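Long-range contacts in LC-Est1C (Uncultured organism, PDB 3WYD), which probably hydrolyses carboxylic ester bonds as the C-terminal catalytic domain of an alpha/beta-hydrolase-fold carboxylesterase: residues 155-159 with 207-211; 25-29 with 63-67. All coordinates share one frame; numbering follows the deposited sequence.

Contact 1: 155-159 with 207-211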
ATOM      1  N   ILE A 155      -5.386 -11.975 -20.732  1.00 12.00           N
ATOM      2  CA  ILE A 155      -4.092 -12.206 -20.066  1.00 11.14           C
ATOM      3  C   ILE A 155      -4.240 -13.305 -19.013  1.00 12.81           C
ATOM      4  O   ILE A 155      -4.984 -13.127 -18.047  1.00 15.09           O
ATOM      5  CB  ILE A 155      -3.593 -10.924 -19.376  1.00 11.37           C
ATOM      6  CG1 ILE A 155      -3.572  -9.762 -20.405  1.00 11.02           C
ATOM      7  CG2 ILE A 155      -2.190 -11.154 -18.769  1.00 12.69           C
ATOM      8  CD1 ILE A 155      -3.163  -8.445 -19.772  1.00 11.75           C
ATOM      9  N   PRO A 156      -3.548 -14.435 -19.197  1.00 12.06           N
ATOM     10  CA  PRO A 156      -3.679 -15.523 -18.195  1.00 11.08           C
ATOM     11  C   PRO A 156      -3.081 -15.086 -16.849  1.00 12.01           C
ATOM     12  O   PRO A 156      -1.978 -14.502 -16.803  1.00 11.94           O
ATOM     13  CB  PRO A 156      -2.861 -16.674 -18.794  1.00 13.99           C
ATOM     14  CG  PRO A 156      -2.811 -16.376 -20.260  1.00 19.17           C
ATOM     15  CD  PRO A 156      -2.783 -14.831 -20.376  1.00 12.95           C
ATOM     16  N   GLN A 157      -3.798 -15.397 -15.774  1.00 10.71           N
ATOM     17  CA  GLN A 157      -3.452 -14.879 -14.475  1.00 10.28           C
ATOM     18  C   GLN A 157      -3.343 -16.027 -13.483  1.00 10.53           C
ATOM     19  O   GLN A 157      -4.225 -16.899 -13.425  1.00 12.19           O
ATOM     20  CB  GLN A 157      -4.535 -13.914 -14.019  1.00 11.91           C
ATOM     21  CG  GLN A 157      -4.481 -12.611 -14.857  1.00 13.62           C
ATOM     22  CD  GLN A 157      -5.743 -11.777 -14.743  1.00 12.28           C
ATOM     23  OE1 GLN A 157      -6.168 -11.426 -13.650  1.00 14.13           O
ATOM     24  NE2 GLN A 157      -6.428 -11.580 -15.874  1.00 13.41           N
ATOM     25  N   LEU A 158      -2.286 -16.021 -12.679  1.00  9.90           N
ATOM     26  CA  LEU A 158      -2.161 -16.836 -11.490  1.00 10.75           C
ATOM     27  C   LEU A 158      -2.320 -15.960 -10.266  1.00 10.35           C
ATOM     28  O   LEU A 158      -1.579 -14.980 -10.118  1.00 12.83           O
ATOM     29  CB  LEU A 158      -0.748 -17.450 -11.470  1.00 12.99           C
ATOM     30  CG  LEU A 158      -0.460 -18.235 -10.177  1.00 13.48           C
ATOM     31  CD1 LEU A 158      -1.220 -19.572 -10.231  1.00 15.94           C
ATOM     32  CD2 LEU A 158       1.007 -18.531 -10.023  1.00 13.51           C
ATOM     33  N   VAL A 159      -3.325 -16.247  -9.454  1.00 10.75           N
ATOM     34  CA  VAL A 159      -3.644 -15.426  -8.303  1.00  9.75           C
ATOM     35  C   VAL A 159      -3.346 -16.239  -7.050  1.00 10.92           C
ATOM     36  O   VAL A 159      -3.747 -17.371  -6.970  1.00 11.15           O
ATOM     37  CB  VAL A 159      -5.120 -15.031  -8.296  1.00 10.99           C
ATOM     38  CG1 VAL A 159      -5.454 -14.161  -7.063  1.00 11.84           C
ATOM     39  CG2 VAL A 159      -5.463 -14.244  -9.590  1.00 10.26           C
ATOM     40  N   ASP A 207       5.334 -21.661  -8.476  1.00 15.00           N
ATOM     41  CA  ASP A 207       4.088 -21.666  -9.215  1.00 13.42           C
ATOM     42  C   ASP A 207       4.052 -20.458 -10.170  1.00 13.97           C
ATOM     43  O   ASP A 207       3.529 -20.551 -11.272  1.00 13.92           O
ATOM     44  CB  ASP A 207       2.924 -21.583  -8.242  1.00 15.18           C
ATOM     45  CG  ASP A 207       2.923 -22.736  -7.255  1.00 17.95           C
ATOM     46  OD1 ASP A 207       2.413 -23.804  -7.639  1.00 21.93           O
ATOM     47  OD2 ASP A 207       3.429 -22.570  -6.120  1.00 21.95           O
ATOM     48  N   VAL A 208       4.539 -19.321  -9.707  1.00 12.98           N
ATOM     49  CA  VAL A 208       4.580 -18.122 -10.574  1.00 12.53           C
ATOM     50  C   VAL A 208       5.454 -18.350 -11.820  1.00 13.00           C
ATOM     51  O   VAL A 208       5.012 -18.070 -12.951  1.00 11.71           O
ATOM     52  CB  VAL A 208       5.124 -16.915  -9.789  1.00 11.35           C
ATOM     53  CG1 VAL A 208       5.446 -15.713 -10.684  1.00 13.62           C
ATOM     54  CG2 VAL A 208       4.171 -16.523  -8.663  1.00 13.78           C
ATOM     55  N   PHE A 209       6.669 -18.873 -11.632  1.00 13.20           N
ATOM     56  CA  PHE A 209       7.539 -19.123 -12.779  1.00 12.57           C
ATOM     57  C   PHE A 209       6.987 -20.244 -13.648  1.00 14.07           C
ATOM     58  O   PHE A 209       7.106 -20.177 -14.877  1.00 14.67           O
ATOM     59  CB  PHE A 209       8.969 -19.391 -12.328  1.00 12.48           C
ATOM     60  CG  PHE A 209       9.733 -18.129 -12.052  1.00 12.42           C
ATOM     61  CD1 PHE A 209      10.442 -17.509 -13.085  1.00 13.15           C
ATOM     62  CD2 PHE A 209       9.755 -17.564 -10.782  1.00 14.95           C
ATOM     63  CE1 PHE A 209      11.135 -16.348 -12.864  1.00 14.30           C
ATOM     64  CE2 PHE A 209      10.499 -16.430 -10.528  1.00 15.98           C
ATOM     65  CZ  PHE A 209      11.192 -15.814 -11.553  1.00 14.65           C
ATOM     66  N   ASP A 210       6.343 -21.246 -13.051  1.00 14.21           N
ATOM     67  CA  ASP A 210       5.693 -22.287 -13.863  1.00 16.45           C
ATOM     68  C   ASP A 210       4.646 -21.653 -14.770  1.00 15.38           C
ATOM     69  O   ASP A 210       4.516 -22.029 -15.927  1.00 16.01           O
ATOM     70  CB  ASP A 210       4.989 -23.339 -12.999  1.00 14.87           C
ATOM     71  CG  ASP A 210       5.952 -24.333 -12.330  1.00 19.02           C
ATOM     72  OD1 ASP A 210       7.155 -24.309 -12.615  1.00 19.92           O
ATOM     73  OD2 ASP A 210       5.472 -25.078 -11.433  1.00 21.24           O
ATOM     74  N   TRP A 211       3.876 -20.718 -14.236  1.00 13.65           N
ATOM     75  CA  TRP A 211       2.836 -20.023 -15.006  1.00 12.30           C
ATOM     76  C   TRP A 211       3.438 -19.196 -16.130  1.00 13.38           C
ATOM     77  O   TRP A 211       2.947 -19.217 -17.265  1.00 13.40           O
ATOM     78  CB  TRP A 211       2.038 -19.099 -14.055  1.00 12.66           C
ATOM     79  CG  TRP A 211       0.770 -18.557 -14.675  1.00 11.71           C
ATOM     80  CD1 TRP A 211       0.533 -17.276 -15.087  1.00 12.62           C
ATOM     81  CD2 TRP A 211      -0.432 -19.278 -14.866  1.00 12.49           C
ATOM     82  NE1 TRP A 211      -0.766 -17.156 -15.535  1.00 12.05           N
ATOM     83  CE2 TRP A 211      -1.385 -18.372 -15.415  1.00 11.07           C
ATOM     84  CE3 TRP A 211      -0.809 -20.604 -14.611  1.00 12.54           C
ATOM     85  CZ2 TRP A 211      -2.702 -18.748 -15.700  1.00 11.13           C
ATOM     86  CZ3 TRP A 211      -2.102 -20.993 -14.912  1.00 13.33           C
ATOM     87  CH2 TRP A 211      -3.031 -20.076 -15.486  1.00 12.34           C
TER

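Contact 2: 25-29 with 63-67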
ATOM      1  N   LEU A  25      18.178  -4.988 -11.271  1.00 16.04           N
ATOM      2  CA  LEU A  25      18.087  -5.877 -12.392  1.00 17.05           C
ATOM      3  C   LEU A  25      18.801  -7.195 -12.085  1.00 18.10           C
ATOM      4  O   LEU A  25      19.901  -7.198 -11.499  1.00 20.22           O
ATOM      5  CB  LEU A  25      18.702  -5.187 -13.602  1.00 18.56           C
ATOM      6  CG  LEU A  25      18.273  -5.582 -14.998  1.00 22.24           C
ATOM      7  CD1 LEU A  25      16.799  -5.372 -15.291  1.00 20.01           C
ATOM      8  CD2 LEU A  25      19.121  -4.699 -15.913  1.00 24.90           C
ATOM      9  N   TYR A  26      18.157  -8.324 -12.369  1.00 15.96           N
ATOM     10  CA  TYR A  26      18.854  -9.612 -12.428  1.00 15.72           C
ATOM     11  C   TYR A  26      18.977 -10.076 -13.855  1.00 16.13           C
ATOM     12  O   TYR A  26      17.988 -10.152 -14.576  1.00 15.46           O
ATOM     13  CB  TYR A  26      18.124 -10.712 -11.633  1.00 16.02           C
ATOM     14  CG  TYR A  26      18.951 -11.995 -11.585  1.00 17.87           C
ATOM     15  CD1 TYR A  26      20.012 -12.109 -10.690  1.00 19.53           C
ATOM     16  CD2 TYR A  26      18.785 -12.994 -12.539  1.00 18.51           C
ATOM     17  CE1 TYR A  26      20.826 -13.243 -10.694  1.00 22.75           C
ATOM     18  CE2 TYR A  26      19.601 -14.114 -12.567  1.00 21.42           C
ATOM     19  CZ  TYR A  26      20.646 -14.213 -11.647  1.00 19.59           C
ATOM     20  OH  TYR A  26      21.463 -15.327 -11.673  1.00 23.46           O
ATOM     21  N   VAL A  27      20.201 -10.458 -14.276  1.00 18.97           N
ATOM     22  CA  VAL A  27      20.465 -10.934 -15.651  1.00 19.32           C
ATOM     23  C   VAL A  27      21.087 -12.345 -15.583  1.00 20.17           C
ATOM     24  O   VAL A  27      22.136 -12.533 -14.930  1.00 21.31           O
ATOM     25  CB  VAL A  27      21.421  -9.943 -16.394  1.00 19.30           C
ATOM     26  CG1 VAL A  27      21.805 -10.456 -17.794  1.00 20.78           C
ATOM     27  CG2 VAL A  27      20.783  -8.583 -16.533  1.00 21.12           C
ATOM     28  N   PRO A  28      20.404 -13.363 -16.134  1.00 19.99           N
ATOM     29  CA  PRO A  28      20.925 -14.734 -16.017  1.00 20.89           C
ATOM     30  C   PRO A  28      22.295 -14.899 -16.635  1.00 22.65           C
ATOM     31  O   PRO A  28      22.668 -14.156 -17.539  1.00 23.19           O
ATOM     32  CB  PRO A  28      19.928 -15.587 -16.797  1.00 22.66           C
ATOM     33  CG  PRO A  28      18.679 -14.781 -16.787  1.00 23.43           C
ATOM     34  CD  PRO A  28      19.081 -13.353 -16.781  1.00 16.61           C
ATOM     35  N   THR A  29      23.055 -15.830 -16.079  1.00 24.44           N
ATOM     36  CA  THR A  29      24.390 -16.094 -16.597  1.00 26.79           C
ATOM     37  C   THR A  29      24.355 -16.497 -18.066  1.00 27.56           C
ATOM     38  O   THR A  29      25.366 -16.385 -18.751  1.00 30.06           O
ATOM     39  CB  THR A  29      25.099 -17.207 -15.789  1.00 22.45           C
ATOM     40  OG1 THR A  29      24.367 -18.427 -15.909  1.00 28.89           O
ATOM     41  CG2 THR A  29      25.235 -16.823 -14.332  1.00 28.88           C
ATOM     42  N   MET A  63      15.429 -15.068  -7.417  1.00 17.19           N
ATOM     43  CA  MET A  63      16.455 -14.974  -8.441  1.00 17.21           C
ATOM     44  C   MET A  63      17.093 -16.308  -8.785  1.00 19.92           C
ATOM     45  O   MET A  63      17.598 -16.456  -9.874  1.00 19.59           O
ATOM     46  CB  MET A  63      17.524 -13.950  -8.039  1.00 15.99           C
ATOM     47  CG  MET A  63      16.970 -12.623  -7.621  1.00 15.85           C
ATOM     48  SD  MET A  63      15.963 -11.830  -8.929  1.00 18.06           S
ATOM     49  CE  MET A  63      15.158 -10.528  -7.981  1.00 20.64           C
ATOM     50  N   ILE A  64      17.023 -17.283  -7.872  1.00 19.63           N
ATOM     51  CA  ILE A  64      17.330 -18.688  -8.191  1.00 20.89           C
ATOM     52  C   ILE A  64      16.421 -19.202  -9.303  1.00 20.45           C
ATOM     53  O   ILE A  64      16.903 -19.777 -10.287  1.00 20.74           O
ATOM     54  CB  ILE A  64      17.217 -19.565  -6.939  1.00 20.20           C
ATOM     55  CG1 ILE A  64      18.185 -19.043  -5.882  1.00 25.78           C
ATOM     56  CG2 ILE A  64      17.532 -21.034  -7.274  1.00 24.68           C
ATOM     57  CD1 ILE A  64      18.058 -19.772  -4.554  1.00 30.14           C
ATOM     58  N   GLU A  65      15.113 -18.938  -9.201  1.00 17.74           N
ATOM     59  CA  GLU A  65      14.232 -19.359 -10.279  1.00 19.12           C
ATOM     60  C   GLU A  65      14.636 -18.637 -11.592  1.00 18.24           C
ATOM     61  O   GLU A  65      14.629 -19.252 -12.656  1.00 17.00           O
ATOM     62  CB  GLU A  65      12.751 -19.081  -9.963  1.00 22.18           C
ATOM     63  CG  GLU A  65      12.190 -19.828  -8.751  1.00 19.56           C
ATOM     64  CD  GLU A  65      11.925 -21.305  -9.001  1.00 29.50           C
ATOM     65  OE1 GLU A  65      12.212 -21.790 -10.113  1.00 26.11           O
ATOM     66  OE2 GLU A  65      11.384 -21.981  -8.095  1.00 34.25           O
ATOM     67  N   ALA A  66      14.829 -17.318 -11.547  1.00 16.23           N
ATOM     68  CA  ALA A  66      15.167 -16.547 -12.765  1.00 16.48           C
ATOM     69  C   ALA A  66      16.430 -17.085 -13.439  1.00 15.68           C
ATOM     70  O   ALA A  66      16.492 -17.161 -14.645  1.00 17.89           O
ATOM     71  CB  ALA A  66      15.355 -15.064 -12.453  1.00 15.38           C
ATOM     72  N   GLU A  67      17.448 -17.403 -12.644  1.00 17.09           N
ATOM     73  CA  GLU A  67      18.687 -17.955 -13.170  1.00 19.01           C
ATOM     74  C   GLU A  67      18.445 -19.338 -13.746  1.00 18.78           C
ATOM     75  O   GLU A  67      18.875 -19.624 -14.883  1.00 21.06           O
ATOM     76  CB  GLU A  67      19.701 -18.021 -12.023  1.00 19.38           C
ATOM     77  CG  GLU A  67      21.021 -18.722 -12.411  1.00 19.57           C
ATOM     78  CD  GLU A  67      21.677 -18.113 -13.624  1.00 23.49           C
ATOM     79  OE1 GLU A  67      21.745 -16.863 -13.740  1.00 21.12           O
ATOM     80  OE2 GLU A  67      22.278 -18.906 -14.384  1.00 29.26           O
TER
HETATM   81  O   HOH W   1      20.536 -16.569  -8.742  1.00 39.23           O

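Contact 1: 155-159 with 207-211
Strand 157-159 and helix 207-211 run almost exactly antiparallel, their axes 9.2 Å apart at closest approach and at 170° to one another, with L158 lying nearest W211 in the backbone register. The helix sends the indole of W211 across this gap to the start of the strand. With CG anti to the backbone N (chi1 -168°), the ring extends from the helix until its NE1 edge reaches the backbone of P156. There W211 NE1 donates to P156 O over 3.2 Å, with an N-H...O angle of 175°. The bond is straight and lies in the ring plane of the donor.

L158 comes down on one face of the indole. Its CB sits 3.7 Å from the centroid of the five-membered ring, close to the ring normal, in a CH-pi contact. The same side chain continues to the helix, where L158 CD2 lies 3.5 Å from D207 O in the backbone and 4.0 Å from the V208 side-chain atom CG2. P156 adds a smaller apolar contact, its CB 3.7 Å from W211 CZ2 on the benzo part. The helix covers strand 157-162 of the central alpha/beta-hydrolase sheet.

On the strand's other side, the Q157 amide turns back to its own chain: NE2 donates to I155 O at 3.0 Å, in the carbonyl plane, while OE1 accepts from W124 NE1. One hydrogen bond and one ring face help to fix the rotation of the indole, which also meets the ring of H215. Its N-H is satisfied by the carbonyl of P156, just before the strand. P156 O already accepts a sheet bond from L137, and the indole comes to it as a second donor from above the carbonyl plane.

Contact 2: 25-29 with 63-67
A single carboxylate, that of E67, gathers three hydrogen bonds from the chain leaving strand 23-26. E67 OE1 accepts two of them: Y26 OH at 2.6 Å on the anti side, 24° out of the carboxylate plane, and T29 N at 2.9 Å on the syn lone pair. E67 OE2 takes the third, from T29 OG1 at 2.6 Å, so backbone and side chain of T29 grip both oxygens. A bend at chi2 (55°) turns the glutamate from the helix toward these donors, and its carboxylate stands steeply to the phenol ring.

Further down the tyrosine the contact becomes apolar. M63 and Y26 slide past each other in opposite directions. M63 SD lies 3.6 Å from Y26 CB and, obliquely, 4.9 Å from the centroid of the Y26 ring, a Met-aromatic contact, with M63 CB over one ring face. A66 CB meets Y26 CD2 at 4.0 Å, and F54 of helix 52-55 also packs on the tyrosine.

Helix 57-69 is thereby tied to strand 23-26, one of the two outermost strands of the sheet in this chain, and the turn after it. Three donors, two from T29, hold the carboxylate in place and would probably stabilise its negative charge.

Both contacts pack a helix against the same central sheet, contact 2 at strand 23-26, one of its two outermost strands in this chain, and contact 1 on strand 157-162, next to the other, 187-192. Their centres are about 18 Å apart, and along the chain contact 2 closes before contact 1 opens. The two helices meet directly: F209 CD2 lies 3.5 Å from E65 CB, and F209 CZ lies 3.9 Å from A66 N. A salt bridge from D210 to R69 also joins the helices. S117, H197 and D165 probably form the catalytic triad, with S117 on a nucleophile elbow; none of them belongs to either contact.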